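Local coordinates for flavin prenyltransferase UbiX (Aquifex aeolicus, PDB 2EJB), which probably transfers a dimethylallyl group from dimethylallyl phosphate to reduced FMN, making the prenylated flavin cofactor of the decarboxylase UbiD, at residues 19-24 with 29-34; 145-150 with 174-179. All blocks are in the same frame, centred on the assembly; numbering follows the deposited sequence.

Interaction 1: 19-24 with 29-34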
ATOM      1  N   LYS A  19      13.285  -1.065 -11.888  1.00 39.70           N
ATOM      2  CA  LYS A  19      14.038  -2.060 -11.133  1.00 40.18           C
ATOM      3  C   LYS A  19      13.607  -3.478 -11.495  1.00 41.16           C
ATOM      4  O   LYS A  19      14.444  -4.372 -11.654  1.00 38.16           O
ATOM      5  CB  LYS A  19      13.841  -1.832  -9.630  1.00 40.57           C
ATOM      6  CG  LYS A  19      14.698  -2.732  -8.747  1.00 50.72           C
ATOM      7  CD  LYS A  19      16.167  -2.640  -9.132  1.00 57.55           C
ATOM      8  CE  LYS A  19      16.698  -1.222  -8.970  1.00 67.41           C
ATOM      9  NZ  LYS A  19      18.116  -1.098  -9.422  1.00 73.28           N
ATOM     10  N   LEU A  20      12.296  -3.680 -11.616  1.00 36.20           N
ATOM     11  CA  LEU A  20      11.768  -4.992 -11.964  1.00 37.22           C
ATOM     12  C   LEU A  20      12.273  -5.392 -13.347  1.00 36.00           C
ATOM     13  O   LEU A  20      12.637  -6.545 -13.582  1.00 37.92           O
ATOM     14  CB  LEU A  20      10.232  -4.971 -11.952  1.00 27.36           C
ATOM     15  CG  LEU A  20       9.532  -6.233 -12.462  1.00 32.73           C
ATOM     16  CD1 LEU A  20      10.102  -7.454 -11.762  1.00 32.02           C
ATOM     17  CD2 LEU A  20       8.024  -6.121 -12.219  1.00 31.52           C
ATOM     18  N   LEU A  21      12.286  -4.428 -14.259  1.00 35.68           N
ATOM     19  CA  LEU A  21      12.749  -4.664 -15.619  1.00 41.69           C
ATOM     20  C   LEU A  21      14.201  -5.117 -15.616  1.00 36.27           C
ATOM     21  O   LEU A  21      14.556  -6.110 -16.245  1.00 40.17           O
ATOM     22  CB  LEU A  21      12.617  -3.385 -16.450  1.00 41.99           C
ATOM     23  CG  LEU A  21      13.258  -3.401 -17.844  1.00 40.30           C
ATOM     24  CD1 LEU A  21      12.507  -4.367 -18.750  1.00 46.51           C
ATOM     25  CD2 LEU A  21      13.235  -1.999 -18.429  1.00 40.93           C
ATOM     26  N   GLN A  22      15.038  -4.388 -14.895  1.00 41.34           N
ATOM     27  CA  GLN A  22      16.450  -4.722 -14.832  1.00 40.31           C
ATOM     28  C   GLN A  22      16.655  -6.127 -14.295  1.00 46.14           C
ATOM     29  O   GLN A  22      17.445  -6.899 -14.844  1.00 48.84           O
ATOM     30  CB  GLN A  22      17.185  -3.708 -13.953  1.00 39.46           C
ATOM     31  CG  GLN A  22      17.076  -2.287 -14.459  1.00 45.13           C
ATOM     32  CD  GLN A  22      17.580  -1.276 -13.453  1.00 47.42           C
ATOM     33  OE1 GLN A  22      17.244  -1.345 -12.273  1.00 48.96           O
ATOM     34  NE2 GLN A  22      18.376  -0.321 -13.915  1.00 48.05           N
ATOM     35  N   VAL A  23      15.937  -6.471 -13.231  1.00 41.87           N
ATOM     36  CA  VAL A  23      16.091  -7.793 -12.644  1.00 42.88           C
ATOM     37  C   VAL A  23      15.682  -8.912 -13.598  1.00 42.40           C
ATOM     38  O   VAL A  23      16.372  -9.926 -13.699  1.00 39.39           O
ATOM     39  CB  VAL A  23      15.297  -7.916 -11.332  1.00 44.90           C
ATOM     40  CG1 VAL A  23      15.547  -9.277 -10.699  1.00 51.98           C
ATOM     41  CG2 VAL A  23      15.721  -6.812 -10.377  1.00 54.86           C
ATOM     42  N   LEU A  24      14.567  -8.731 -14.299  1.00 40.48           N
ATOM     43  CA  LEU A  24      14.097  -9.739 -15.245  1.00 36.74           C
ATOM     44  C   LEU A  24      15.154 -10.021 -16.313  1.00 38.62           C
ATOM     45  O   LEU A  24      15.387 -11.174 -16.678  1.00 38.33           O
ATOM     46  CB  LEU A  24      12.794  -9.282 -15.908  1.00 38.66           C
ATOM     47  CG  LEU A  24      11.570  -9.268 -14.988  1.00 40.60           C
ATOM     48  CD1 LEU A  24      10.357  -8.760 -15.737  1.00 42.99           C
ATOM     49  CD2 LEU A  24      11.326 -10.673 -14.458  1.00 34.03           C
ATOM     50  N   PHE A  29      15.285 -13.232 -18.906  1.00 49.32           N
ATOM     51  CA  PHE A  29      13.911 -13.339 -19.382  1.00 42.52           C
ATOM     52  C   PHE A  29      13.784 -12.483 -20.640  1.00 46.84           C
ATOM     53  O   PHE A  29      14.398 -11.421 -20.729  1.00 44.08           O
ATOM     54  CB  PHE A  29      12.933 -12.800 -18.333  1.00 45.77           C
ATOM     55  CG  PHE A  29      12.570 -13.783 -17.257  1.00 43.65           C
ATOM     56  CD1 PHE A  29      11.637 -14.785 -17.500  1.00 44.94           C
ATOM     57  CD2 PHE A  29      13.165 -13.711 -16.003  1.00 43.81           C
ATOM     58  CE1 PHE A  29      11.286 -15.690 -16.497  1.00 44.25           C
ATOM     59  CE2 PHE A  29      12.824 -14.610 -14.996  1.00 44.13           C
ATOM     60  CZ  PHE A  29      11.887 -15.607 -15.246  1.00 41.40           C
ATOM     61  N   SER A  30      13.004 -12.943 -21.613  1.00 48.06           N
ATOM     62  CA  SER A  30      12.779 -12.157 -22.825  1.00 51.07           C
ATOM     63  C   SER A  30      11.638 -11.232 -22.452  1.00 47.68           C
ATOM     64  O   SER A  30      10.497 -11.670 -22.312  1.00 48.67           O
ATOM     65  CB  SER A  30      12.360 -13.047 -23.996  1.00 49.87           C
ATOM     66  OG  SER A  30      13.487 -13.670 -24.585  1.00 69.56           O
ATOM     67  N   VAL A  31      11.940  -9.952 -22.281  1.00 45.65           N
ATOM     68  CA  VAL A  31      10.915  -9.009 -21.876  1.00 43.04           C
ATOM     69  C   VAL A  31      10.284  -8.166 -22.969  1.00 44.60           C
ATOM     70  O   VAL A  31      10.968  -7.517 -23.760  1.00 45.20           O
ATOM     71  CB  VAL A  31      11.448  -8.057 -20.789  1.00 42.46           C
ATOM     72  CG1 VAL A  31      10.340  -7.124 -20.322  1.00 40.69           C
ATOM     73  CG2 VAL A  31      11.996  -8.861 -19.624  1.00 41.46           C
ATOM     74  N   ASP A  32       8.956  -8.199 -23.000  1.00 43.48           N
ATOM     75  CA  ASP A  32       8.180  -7.401 -23.933  1.00 40.47           C
ATOM     76  C   ASP A  32       7.715  -6.237 -23.066  1.00 40.82           C
ATOM     77  O   ASP A  32       6.965  -6.418 -22.103  1.00 36.82           O
ATOM     78  CB  ASP A  32       7.000  -8.209 -24.478  1.00 40.20           C
ATOM     79  CG  ASP A  32       7.397  -9.095 -25.648  1.00 37.93           C
ATOM     80  OD1 ASP A  32       7.810  -8.546 -26.688  1.00 41.03           O
ATOM     81  OD2 ASP A  32       7.302 -10.334 -25.531  1.00 39.57           O
ATOM     82  N   LEU A  33       8.178  -5.044 -23.407  1.00 38.50           N
ATOM     83  CA  LEU A  33       7.877  -3.855 -22.631  1.00 37.79           C
ATOM     84  C   LEU A  33       6.934  -2.847 -23.260  1.00 38.73           C
ATOM     85  O   LEU A  33       7.035  -2.530 -24.444  1.00 46.75           O
ATOM     86  CB  LEU A  33       9.190  -3.152 -22.288  1.00 37.84           C
ATOM     87  CG  LEU A  33       9.096  -1.810 -21.570  1.00 37.19           C
ATOM     88  CD1 LEU A  33       8.495  -2.004 -20.182  1.00 31.87           C
ATOM     89  CD2 LEU A  33      10.491  -1.210 -21.475  1.00 41.86           C
ATOM     90  N   VAL A  34       6.014  -2.342 -22.449  1.00 37.34           N
ATOM     91  CA  VAL A  34       5.077  -1.328 -22.906  1.00 35.39           C
ATOM     92  C   VAL A  34       5.227  -0.169 -21.934  1.00 42.19           C
ATOM     93  O   VAL A  34       5.067  -0.346 -20.725  1.00 40.12           O
ATOM     94  CB  VAL A  34       3.606  -1.801 -22.857  1.00 36.06           C
ATOM     95  CG1 VAL A  34       2.723  -0.754 -23.514  1.00 27.63           C
ATOM     96  CG2 VAL A  34       3.445  -3.140 -23.552  1.00 31.52           C
TER

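Interaction 2: 145-150 with 174-179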
ATOM      1  N   GLY A 145      -8.710 -13.747 -10.493  1.00 37.54           N
ATOM      2  CA  GLY A 145      -7.476 -14.511 -10.574  1.00 31.32           C
ATOM      3  C   GLY A 145      -6.227 -13.652 -10.602  1.00 36.88           C
ATOM      4  O   GLY A 145      -5.116 -14.157 -10.450  1.00 36.40           O
ATOM      5  N   GLY A 146      -6.403 -12.350 -10.811  1.00 37.17           N
ATOM      6  CA  GLY A 146      -5.264 -11.457 -10.846  1.00 28.03           C
ATOM      7  C   GLY A 146      -4.715 -11.256  -9.448  1.00 34.23           C
ATOM      8  O   GLY A 146      -5.384 -11.556  -8.459  1.00 31.35           O
ATOM      9  N   VAL A 147      -3.488 -10.757  -9.362  1.00 31.55           N
ATOM     10  CA  VAL A 147      -2.863 -10.506  -8.071  1.00 34.37           C
ATOM     11  C   VAL A 147      -2.557  -9.031  -7.916  1.00 33.33           C
ATOM     12  O   VAL A 147      -1.900  -8.425  -8.766  1.00 37.01           O
ATOM     13  CB  VAL A 147      -1.545 -11.277  -7.914  1.00 33.18           C
ATOM     14  CG1 VAL A 147      -0.837 -10.829  -6.643  1.00 30.30           C
ATOM     15  CG2 VAL A 147      -1.821 -12.773  -7.866  1.00 32.10           C
ATOM     16  N   VAL A 148      -3.038  -8.453  -6.826  1.00 31.45           N
ATOM     17  CA  VAL A 148      -2.803  -7.047  -6.565  1.00 30.34           C
ATOM     18  C   VAL A 148      -1.770  -6.883  -5.465  1.00 31.92           C
ATOM     19  O   VAL A 148      -1.935  -7.384  -4.351  1.00 27.79           O
ATOM     20  CB  VAL A 148      -4.106  -6.324  -6.159  1.00 30.54           C
ATOM     21  CG1 VAL A 148      -3.806  -4.865  -5.797  1.00 31.12           C
ATOM     22  CG2 VAL A 148      -5.102  -6.378  -7.309  1.00 22.56           C
ATOM     23  N   VAL A 149      -0.694  -6.181  -5.794  1.00 33.59           N
ATOM     24  CA  VAL A 149       0.374  -5.937  -4.844  1.00 34.29           C
ATOM     25  C   VAL A 149       0.474  -4.441  -4.595  1.00 32.65           C
ATOM     26  O   VAL A 149       0.761  -3.674  -5.514  1.00 31.84           O
ATOM     27  CB  VAL A 149       1.738  -6.419  -5.386  1.00 38.08           C
ATOM     28  CG1 VAL A 149       2.795  -6.295  -4.296  1.00 39.85           C
ATOM     29  CG2 VAL A 149       1.637  -7.860  -5.888  1.00 30.40           C
ATOM     30  N   PRO A 150       0.218  -4.001  -3.357  1.00 28.45           N
ATOM     31  CA  PRO A 150       0.316  -2.567  -3.078  1.00 33.33           C
ATOM     32  C   PRO A 150       1.792  -2.239  -2.912  1.00 26.51           C
ATOM     33  O   PRO A 150       2.557  -3.077  -2.450  1.00 31.79           O
ATOM     34  CB  PRO A 150      -0.444  -2.424  -1.766  1.00 31.16           C
ATOM     35  CG  PRO A 150      -0.061  -3.684  -1.061  1.00 30.80           C
ATOM     36  CD  PRO A 150      -0.215  -4.735  -2.155  1.00 34.45           C
ATOM     37  N   LEU A 174       8.228 -10.637  -7.857  1.00 34.50           N
ATOM     38  CA  LEU A 174       8.796 -11.830  -8.459  1.00 38.64           C
ATOM     39  C   LEU A 174       8.275 -13.082  -7.761  1.00 37.67           C
ATOM     40  O   LEU A 174       8.009 -14.088  -8.412  1.00 35.33           O
ATOM     41  CB  LEU A 174      10.328 -11.772  -8.418  1.00 37.26           C
ATOM     42  CG  LEU A 174      10.912 -10.784  -9.443  1.00 43.01           C
ATOM     43  CD1 LEU A 174      12.383 -10.548  -9.156  1.00 43.40           C
ATOM     44  CD2 LEU A 174      10.703 -11.305 -10.859  1.00 43.72           C
ATOM     45  N   ASP A 175       8.114 -13.022  -6.441  1.00 37.11           N
ATOM     46  CA  ASP A 175       7.603 -14.171  -5.700  1.00 38.53           C
ATOM     47  C   ASP A 175       6.196 -14.531  -6.161  1.00 38.82           C
ATOM     48  O   ASP A 175       5.807 -15.697  -6.124  1.00 32.67           O
ATOM     49  CB  ASP A 175       7.574 -13.893  -4.194  1.00 39.95           C
ATOM     50  CG  ASP A 175       8.958 -13.815  -3.587  1.00 45.99           C
ATOM     51  OD1 ASP A 175       9.909 -14.353  -4.198  1.00 47.82           O
ATOM     52  OD2 ASP A 175       9.091 -13.230  -2.490  1.00 49.99           O
ATOM     53  N   VAL A 176       5.430 -13.527  -6.583  1.00 34.33           N
ATOM     54  CA  VAL A 176       4.075 -13.777  -7.048  1.00 32.20           C
ATOM     55  C   VAL A 176       4.087 -14.796  -8.186  1.00 36.34           C
ATOM     56  O   VAL A 176       3.217 -15.664  -8.264  1.00 34.09           O
ATOM     57  CB  VAL A 176       3.391 -12.484  -7.540  1.00 30.14           C
ATOM     58  CG1 VAL A 176       2.040 -12.816  -8.168  1.00 34.43           C
ATOM     59  CG2 VAL A 176       3.205 -11.521  -6.378  1.00 27.10           C
ATOM     60  N   LEU A 177       5.075 -14.704  -9.067  1.00 37.47           N
ATOM     61  CA  LEU A 177       5.142 -15.639 -10.179  1.00 41.76           C
ATOM     62  C   LEU A 177       6.168 -16.751  -9.975  1.00 41.37           C
ATOM     63  O   LEU A 177       6.536 -17.450 -10.919  1.00 38.48           O
ATOM     64  CB  LEU A 177       5.407 -14.869 -11.477  1.00 43.44           C
ATOM     65  CG  LEU A 177       4.161 -14.431 -12.266  1.00 53.13           C
ATOM     66  CD1 LEU A 177       3.011 -14.038 -11.351  1.00 59.55           C
ATOM     67  CD2 LEU A 177       4.554 -13.277 -13.169  1.00 56.04           C
ATOM     68  N   ARG A 178       6.611 -16.921  -8.732  1.00 39.04           N
ATOM     69  CA  ARG A 178       7.578 -17.960  -8.382  1.00 46.57           C
ATOM     70  C   ARG A 178       8.915 -17.864  -9.104  1.00 45.58           C
ATOM     71  O   ARG A 178       9.568 -18.877  -9.337  1.00 49.01           O
ATOM     72  CB  ARG A 178       6.977 -19.347  -8.636  1.00 48.08           C
ATOM     73  CG  ARG A 178       6.111 -19.883  -7.509  1.00 55.19           C
ATOM     74  CD  ARG A 178       5.027 -18.906  -7.110  1.00 53.21           C
ATOM     75  NE  ARG A 178       4.148 -19.447  -6.078  1.00 48.89           N
ATOM     76  CZ  ARG A 178       3.270 -18.718  -5.395  1.00 50.17           C
ATOM     77  NH1 ARG A 178       3.160 -17.417  -5.636  1.00 39.26           N
ATOM     78  NH2 ARG A 178       2.501 -19.288  -4.474  1.00 43.97           N
ATOM     79  N   ILE A 179       9.324 -16.656  -9.466  1.00 48.53           N
ATOM     80  CA  ILE A 179      10.604 -16.490 -10.142  1.00 46.75           C
ATOM     81  C   ILE A 179      11.693 -16.360  -9.080  1.00 49.95           C
ATOM     82  O   ILE A 179      11.657 -15.444  -8.258  1.00 53.33           O
ATOM     83  CB  ILE A 179      10.602 -15.238 -11.040  1.00 46.71           C
ATOM     84  CG1 ILE A 179       9.567 -15.403 -12.158  1.00 35.10           C
ATOM     85  CG2 ILE A 179      11.988 -15.016 -11.628  1.00 40.04           C
ATOM     86  CD1 ILE A 179       9.500 -14.228 -13.114  1.00 46.46           C
TER

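Interaction 1: 19-24 with 29-34
In the first beta-alpha-beta unit of the sheet, Leu21 and Leu24 of helix 14-26 lie over Phe29, Val31 and Leu33, where the chain turns back into strand 30-35. The short helix and strand segments run at 152°, nearly antiparallel, with their axes 9.4 Å apart at closest approach, a gap that the longer leucines of the helix can span. Val31 uses both of its methyls: CG1 meets Leu21 CD1 at 3.8 Å, while CG2 lies 3.8 Å from Leu24 CB. A beta-branched residue suits an extended strand and presents two methyls to two helix positions about one turn apart. The CG of Leu21 swings opposite the backbone N (chi1 171°), which carries its fork across to the strand although its CB points neither toward the strand nor away; CD2 touches Leu33 CD2 at 4.2 Å, the side chains crossing at about a right angle. The flat ring of Phe29 closes the turn end, its CD2 3.9 Å from Leu24 CD2. The same leucine gives its carbonyl to the one hydrogen bond of the contact, Phe29 N to Leu24 O at 3.0 Å, bent to 139° at the hydrogen. That oxygen also lies in the plane of the Phe29 ring, at its edge, where the weakly positive ring hydrogens probably suit it. Asp32 points away from the helix and forms a salt bridge with Arg62, whereas Leu21 and Leu24 also cover Leu6 and Ile4 of strand 3-8. Such apolar helix-on-sheet packing within a right-handed beta-alpha-beta crossover is typical of Rossmann-like flavoprotein folds.

Interaction 2: 145-150 with 174-179
Val147 and Val176 meet tip to tip where strand 147-150, outermost of the chain's own Rossmann-like sheet, faces the C-terminal end of helix 162-176. Val176 holds CG1 opposite its backbone N (chi1 173°), which points that methyl at both branches of Val147, 3.8 Å from its CG1 and 3.9 Å from its CG2. The other branch, CG2, is left for Val149, whose CG2 it approaches at 4.0 Å; here the side chains slide past each other in opposite directions rather than meeting end on. Val147 and Val149 both face the helix, while Val148 between them points away and packs on Met138 and Ile141 of helix 132-143; its backbone hydrogen-bonds to the second subunit. Beta branching suits the extended strand, and at Val176 the short fork lets one residue reach both partners. Val149 lies about 5 Å, side chain to side chain, from Lys172, which probably binds dimethylallyl phosphate. Pro129 of the second subunit packs on the same three valines, so this apolar patch also belongs to the dimer interface. With an alanine here instead of Val176, both methyls go, and Val147 and Val149 would probably lose the partner they share on the helix, leaving a gap at its end beside that proline. Just beyond, a Schellman motif finishes the helix: Ile179 N reaches Leu174 O at 3.1 Å and Arg178 N reaches Asp175 O at 3.0 Å, with Arg178 at positive phi. The Arg178 side chain folds back over the end of the helix, and its NH1 makes two weak hydrogen bonds of 3.2 Å each, to Asp175 O and Val176 O.

Both contacts set a helix against the same parallel sheet, but they differ in how far they are buried. Interaction 1 is wholly buried, joins neighbouring elements of one beta-alpha-beta unit and adds a backbone hydrogen bond at its turn; no other chain touches it. Interaction 2 is smaller, purely apolar between its segments and only partly buried, since it lies on the chain's outermost strand, beside the second subunit. Their centres are about 15 Å apart, yet they meet directly: Leu24 CD2 packs on Leu174 CD2 at 3.7 Å, and Phe29 CZ on Ile179 CD1 at 3.5 Å. The last turn of helix 162-176 thus serves both: Leu174 turns to helix 14-26 and Val176 to strand 147-150.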